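Local coordinates for response regulator receiver protein (Pseudoalteromonas atlantica T6c, PDB 3KTO), which probably serves as a CheY-like receiver domain that takes part in bacterial two-component signalling, at residues A[40-45]-A[68-73]; A[73-78]-A[100-105]. One frame throughout, in Å; residues are numbered along the deposited sequence.

Contact 1. Residues A[40-45]-A[68-73]; sequences ESFMRQ and IELLET
Met43, a selenomethionine, reaches across to Leu70 and Thr73 and so joins the short helix 39-42 to helix 66-76 of the doubly wound, five-stranded (beta/alpha)5 receiver fold. The closest backbones, Met43 CA and Leu70 CA, stay 8.9 Å apart, so side chains alone make the contact; it buries 154 Å² and has no hydrogen bond across it. The Met43 chain leaves with CG anti to its carbonyl carbon (chi1 -71°) and bends at both following torsions, which sets selenium and methyl against two different partners. Its SE lies 3.8 Å from Leu70 CD1, the two side chains running alongside each other in opposite directions, while CE passes on to meet Thr73 CG2 at 3.6 Å. Leu70 CD1 also serves a deeper neighbour: Phe42 CD2 stands 4.3 Å from it, approached obliquely to the ring. That ring makes edge-to-face contacts with Phe36 and Tyr10, which tie the buried side of the contact to strands 32-36 and 8-12. Thr73 divides its two branches between tasks: with chi1 at -68°, CG2 is offered to Met43 while OG1 turns back along its own helix. Trading Thr73 for an alanine is likely to take from the Met43 methyl its closest partner in 68-73, opening a gap beside it, and from Glu69 O its side-chain donor. That oxygen accepts from both Thr73 N at 2.8 Å and Thr73 OG1 at 3.1 Å, the hydroxyl sitting 41° above the carbonyl plane.

Contact 2. Residues A[73-78]-A[100-105]; sequences TLVKRG and RASAAD
Val75 and Ser102 meet through one van der Waals contact, Val75 CG2 resting 3.6 Å from Ser102 OG; the same methyl lies 3.8 Å from Ala101 O. With chi1 of Val75 at 171°, CG1 lies anti to the backbone N, which leaves CG2, anti to the carbonyl carbon, as the methyl that touches. The patch is small, 67 Å², although Val75 CA and Ala101 CA come within 7.6 Å. Ala101 adds apolar cover by touching Ile68, Leu71 and Glu72 on helix 66-76.

No hydrogen bond crosses between the two segments. Ser102 OG leans back toward Ala101 O, but their separation is too short for an ordinary bond and its detail is doubtful.

Backbone bonds finish both helices in the same way. Gly78 and Ser102 have positive phi and are the C-prime residues of Schellman motifs: Gly78 N bonds to Val75 O at 3.2 Å, and Ser102 N to Met99 O. Ala104 then pairs with Thr83 as the chain enters the edge strand 105-108. Two Schellman-capped helices packed side by side, each leading into a parallel strand, fit the beta-alpha-beta crossovers of the CheY-like fold.

Helix 66-76 serves both contacts, and Thr73 belongs to each: contact 1 covers one flank of it with the helix 39-42 region, contact 2 another with the end of helix 92-100. Their centres are 11 Å apart. Both are partly buried, but contact 1 is larger and wholly apolar, with Phe42 and Leu70 in the interior, whereas contact 2 sets a methyl against oxygens, with exposed Ser102 among its touching residues. Direct packing bridges them: Leu71 CG lies 3.4 Å from Ala101 O, Phe42 CE2 3.9 Å from Leu74 CD1, and Met43 CE 3.6 Å from Arg77 NH1. Together they place three successive helical elements in one layer.

Contact 1. Residues A[40-45]-A[68-73]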
loop_
_atom_site.group_PDB
_atom_site.type_symbol
_atom_site.label_atom_id
_atom_site.label_comp_id
_atom_site.label_asym_id
_atom_site.label_seq_id
_atom_site.Cartn_x
_atom_site.Cartn_y
_atom_site.Cartn_z
ATOM N N GLU A 40 4.551 16.735 -10.988
ATOM C CA GLU A 40 5.151 17.213 -12.226
ATOM C C GLU A 40 4.082 17.325 -13.318
ATOM O O GLU A 40 3.986 18.339 -14.001
ATOM C CB GLU A 40 6.254 16.254 -12.667
ATOM C CG GLU A 40 6.890 16.607 -13.991
ATOM C CD GLU A 40 7.857 15.542 -14.464
ATOM O OE1 GLU A 40 7.421 14.391 -14.684
ATOM O OE2 GLU A 40 9.054 15.853 -14.614
ATOM N N SER A 41 3.278 16.277 -13.468
ATOM C CA SER A 41 2.216 16.262 -14.465
ATOM C C SER A 41 1.177 17.351 -14.206
ATOM O O SER A 41 0.732 18.028 -15.135
ATOM C CB SER A 41 1.528 14.901 -14.480
ATOM O OG SER A 41 0.486 14.891 -15.434
ATOM N N PHE A 42 0.782 17.521 -12.946
ATOM C CA PHE A 42 -0.200 18.546 -12.618
ATOM C C PHE A 42 0.335 19.949 -12.865
ATOM O O PHE A 42 -0.414 20.838 -13.258
ATOM C CB PHE A 42 -0.631 18.466 -11.156
ATOM C CG PHE A 42 -1.542 19.583 -10.751
ATOM C CD1 PHE A 42 -2.868 19.605 -11.183
ATOM C CD2 PHE A 42 -1.061 20.653 -10.004
ATOM C CE1 PHE A 42 -3.703 20.680 -10.881
ATOM C CE2 PHE A 42 -1.884 21.732 -9.698
ATOM C CZ PHE A 42 -3.212 21.744 -10.142
HETATM N N MSE A 43 1.624 20.151 -12.606
HETATM C CA MSE A 43 2.233 21.464 -12.789
HETATM C C MSE A 43 2.303 21.905 -14.246
HETATM O O MSE A 43 2.633 23.055 -14.529
HETATM C CB MSE A 43 3.629 21.501 -12.163
HETATM C CG MSE A 43 3.609 21.489 -10.650
HETATM SE SE MSE A 43 2.582 22.948 -9.925
HETATM C CE MSE A 43 3.998 23.752 -8.865
ATOM N N ARG A 44 1.987 20.999 -15.166
ATOM C CA ARG A 44 1.996 21.321 -16.595
ATOM C C ARG A 44 0.583 21.697 -17.010
ATOM O O ARG A 44 0.341 22.111 -18.142
ATOM C CB ARG A 44 2.437 20.111 -17.418
ATOM C CG ARG A 44 3.916 19.798 -17.371
ATOM C CD ARG A 44 4.195 18.515 -18.131
ATOM N NE ARG A 44 5.616 18.304 -18.387
ATOM C CZ ARG A 44 6.557 18.283 -17.449
ATOM N NH1 ARG A 44 6.236 18.465 -16.174
ATOM N NH2 ARG A 44 7.824 18.071 -17.785
ATOM N N GLN A 45 -0.345 21.546 -16.073
ATOM C CA GLN A 45 -1.751 21.823 -16.315
ATOM C C GLN A 45 -2.117 23.281 -16.127
ATOM O O GLN A 45 -1.787 23.889 -15.113
ATOM C CB GLN A 45 -2.603 20.963 -15.381
ATOM C CG GLN A 45 -4.100 21.198 -15.481
ATOM C CD GLN A 45 -4.653 20.834 -16.840
ATOM O OE1 GLN A 45 -4.405 19.743 -17.347
ATOM N NE2 GLN A 45 -5.415 21.743 -17.434
ATOM N N ILE A 68 1.855 17.720 0.003
ATOM C CA ILE A 68 1.641 18.904 0.828
ATOM C C ILE A 68 2.538 20.028 0.311
ATOM O O ILE A 68 2.140 21.187 0.286
ATOM C CB ILE A 68 1.952 18.597 2.311
ATOM C CG1 ILE A 68 0.972 17.536 2.817
ATOM C CG2 ILE A 68 1.826 19.858 3.154
ATOM C CD1 ILE A 68 1.361 16.917 4.156
ATOM N N GLU A 69 3.745 19.677 -0.110
ATOM C CA GLU A 69 4.670 20.671 -0.656
ATOM C C GLU A 69 3.997 21.293 -1.895
ATOM O O GLU A 69 4.046 22.506 -2.113
ATOM C CB GLU A 69 5.986 19.986 -1.027
ATOM C CG GLU A 69 7.069 20.909 -1.527
ATOM C CD GLU A 69 8.354 20.164 -1.826
ATOM O OE1 GLU A 69 8.308 19.203 -2.616
ATOM O OE2 GLU A 69 9.410 20.534 -1.272
ATOM N N LEU A 70 3.356 20.454 -2.702
ATOM C CA LEU A 70 2.654 20.944 -3.882
ATOM C C LEU A 70 1.613 21.969 -3.440
ATOM O O LEU A 70 1.512 23.046 -4.020
ATOM C CB LEU A 70 1.965 19.795 -4.622
ATOM C CG LEU A 70 1.022 20.188 -5.763
ATOM C CD1 LEU A 70 1.761 21.005 -6.823
ATOM C CD2 LEU A 70 0.450 18.919 -6.373
ATOM N N LEU A 71 0.842 21.634 -2.410
ATOM C CA LEU A 71 -0.174 22.557 -1.904
ATOM C C LEU A 71 0.479 23.866 -1.456
ATOM O O LEU A 71 0.001 24.946 -1.782
ATOM C CB LEU A 71 -0.940 21.935 -0.718
ATOM C CG LEU A 71 -1.922 22.853 0.022
ATOM C CD1 LEU A 71 -2.885 23.520 -0.961
ATOM C CD2 LEU A 71 -2.701 22.017 1.045
ATOM N N GLU A 72 1.566 23.760 -0.699
ATOM C CA GLU A 72 2.270 24.944 -0.215
ATOM C C GLU A 72 2.745 25.819 -1.383
ATOM O O GLU A 72 2.638 27.041 -1.337
ATOM C CB GLU A 72 3.459 24.528 0.653
ATOM C CG GLU A 72 3.046 23.713 1.881
ATOM C CD GLU A 72 4.224 23.167 2.674
ATOM O OE1 GLU A 72 5.322 23.019 2.107
ATOM O OE2 GLU A 72 4.038 22.858 3.868
ATOM N N THR A 73 3.259 25.183 -2.429
ATOM C CA THR A 73 3.738 25.911 -3.594
ATOM C C THR A 73 2.615 26.688 -4.273
ATOM O O THR A 73 2.771 27.867 -4.592
ATOM C CB THR A 73 4.363 24.959 -4.623
ATOM O OG1 THR A 73 5.573 24.410 -4.082
ATOM C CG2 THR A 73 4.664 25.705 -5.930
#

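Contact 2. Residues A[73-78]-A[100-105]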
loop_
_atom_site.group_PDB
_atom_site.type_symbol
_atom_site.label_atom_id
_atom_site.label_comp_id
_atom_site.label_asym_id
_atom_site.label_seq_id
_atom_site.Cartn_x
_atom_site.Cartn_y
_atom_site.Cartn_z
ATOM N N THR A 73 3.259 25.183 -2.429
ATOM C CA THR A 73 3.738 25.911 -3.594
ATOM C C THR A 73 2.615 26.688 -4.273
ATOM O O THR A 73 2.771 27.867 -4.592
ATOM C CB THR A 73 4.363 24.959 -4.623
ATOM O OG1 THR A 73 5.573 24.410 -4.082
ATOM C CG2 THR A 73 4.664 25.705 -5.930
ATOM N N LEU A 74 1.488 26.020 -4.496
ATOM C CA LEU A 74 0.341 26.645 -5.135
ATOM C C LEU A 74 -0.192 27.803 -4.302
ATOM O O LEU A 74 -0.576 28.840 -4.846
ATOM C CB LEU A 74 -0.770 25.622 -5.348
ATOM C CG LEU A 74 -0.474 24.462 -6.297
ATOM C CD1 LEU A 74 -1.633 23.490 -6.249
ATOM C CD2 LEU A 74 -0.261 24.980 -7.719
ATOM N N VAL A 75 -0.221 27.625 -2.985
ATOM C CA VAL A 75 -0.705 28.674 -2.096
ATOM C C VAL A 75 0.256 29.857 -2.152
ATOM O O VAL A 75 -0.151 31.013 -2.080
ATOM C CB VAL A 75 -0.816 28.171 -0.637
ATOM C CG1 VAL A 75 -1.096 29.346 0.302
ATOM C CG2 VAL A 75 -1.925 27.136 -0.531
ATOM N N LYS A 76 1.538 29.557 -2.288
ATOM C CA LYS A 76 2.546 30.594 -2.369
ATOM C C LYS A 76 2.358 31.383 -3.669
ATOM O O LYS A 76 2.615 32.585 -3.714
ATOM C CB LYS A 76 3.936 29.966 -2.334
ATOM C CG LYS A 76 5.032 30.928 -1.965
ATOM C CD LYS A 76 6.383 30.243 -1.973
ATOM C CE LYS A 76 7.442 31.149 -1.366
ATOM N NZ LYS A 76 7.484 32.484 -2.031
ATOM N N ARG A 77 1.901 30.703 -4.721
ATOM C CA ARG A 77 1.683 31.345 -6.019
ATOM C C ARG A 77 0.307 31.979 -6.166
ATOM O O ARG A 77 -0.138 32.261 -7.278
ATOM C CB ARG A 77 1.890 30.341 -7.149
ATOM C CG ARG A 77 3.303 29.815 -7.244
ATOM C CD ARG A 77 3.448 28.854 -8.399
ATOM N NE ARG A 77 4.787 28.283 -8.447
ATOM C CZ ARG A 77 5.187 27.401 -9.354
ATOM N NH1 ARG A 77 4.348 26.990 -10.295
ATOM N NH2 ARG A 77 6.425 26.922 -9.310
ATOM N N GLY A 78 -0.372 32.191 -5.046
ATOM C CA GLY A 78 -1.680 32.818 -5.087
ATOM C C GLY A 78 -2.875 31.950 -5.436
ATOM O O GLY A 78 -3.994 32.452 -5.486
ATOM N N ARG A 100 -1.540 23.562 8.260
ATOM C CA ARG A 100 -0.900 24.872 8.139
ATOM C C ARG A 100 -0.786 25.281 6.673
ATOM O O ARG A 100 -0.626 26.457 6.360
ATOM C CB ARG A 100 0.496 24.851 8.765
ATOM C CG ARG A 100 0.472 24.945 10.276
ATOM C CD ARG A 100 1.847 24.761 10.875
ATOM N NE ARG A 100 1.842 25.040 12.306
ATOM C CZ ARG A 100 2.716 24.524 13.160
ATOM N NH1 ARG A 100 3.660 23.701 12.721
ATOM N NH2 ARG A 100 2.650 24.827 14.449
ATOM N N ALA A 101 -0.855 24.305 5.776
ATOM C CA ALA A 101 -0.751 24.585 4.348
ATOM C C ALA A 101 -2.121 24.959 3.788
ATOM O O ALA A 101 -2.303 25.040 2.573
ATOM C CB ALA A 101 -0.187 23.371 3.617
ATOM N N SER A 102 -3.075 25.163 4.697
ATOM C CA SER A 102 -4.447 25.553 4.382
ATOM C C SER A 102 -5.391 24.458 3.895
ATOM O O SER A 102 -6.469 24.758 3.392
ATOM C CB SER A 102 -4.464 26.693 3.363
ATOM O OG SER A 102 -4.315 26.193 2.043
ATOM N N ALA A 103 -5.007 23.199 4.037
ATOM C CA ALA A 103 -5.880 22.110 3.602
ATOM C C ALA A 103 -7.247 22.245 4.272
ATOM O O ALA A 103 -7.327 22.581 5.448
ATOM C CB ALA A 103 -5.255 20.765 3.964
ATOM N N ALA A 104 -8.315 21.998 3.519
ATOM C CA ALA A 104 -9.670 22.084 4.073
ATOM C C ALA A 104 -9.934 20.884 4.984
ATOM O O ALA A 104 -10.701 20.974 5.933
ATOM C CB ALA A 104 -10.709 22.129 2.948
ATOM N N ASP A 105 -9.295 19.758 4.681
ATOM C CA ASP A 105 -9.437 18.548 5.491
ATOM C C ASP A 105 -8.281 17.603 5.168
ATOM O O ASP A 105 -7.627 17.735 4.134
ATOM C CB ASP A 105 -10.791 17.861 5.213
ATOM C CG ASP A 105 -11.197 16.869 6.316
ATOM O OD1 ASP A 105 -10.620 16.921 7.419
ATOM O OD2 ASP A 105 -12.105 16.040 6.080
#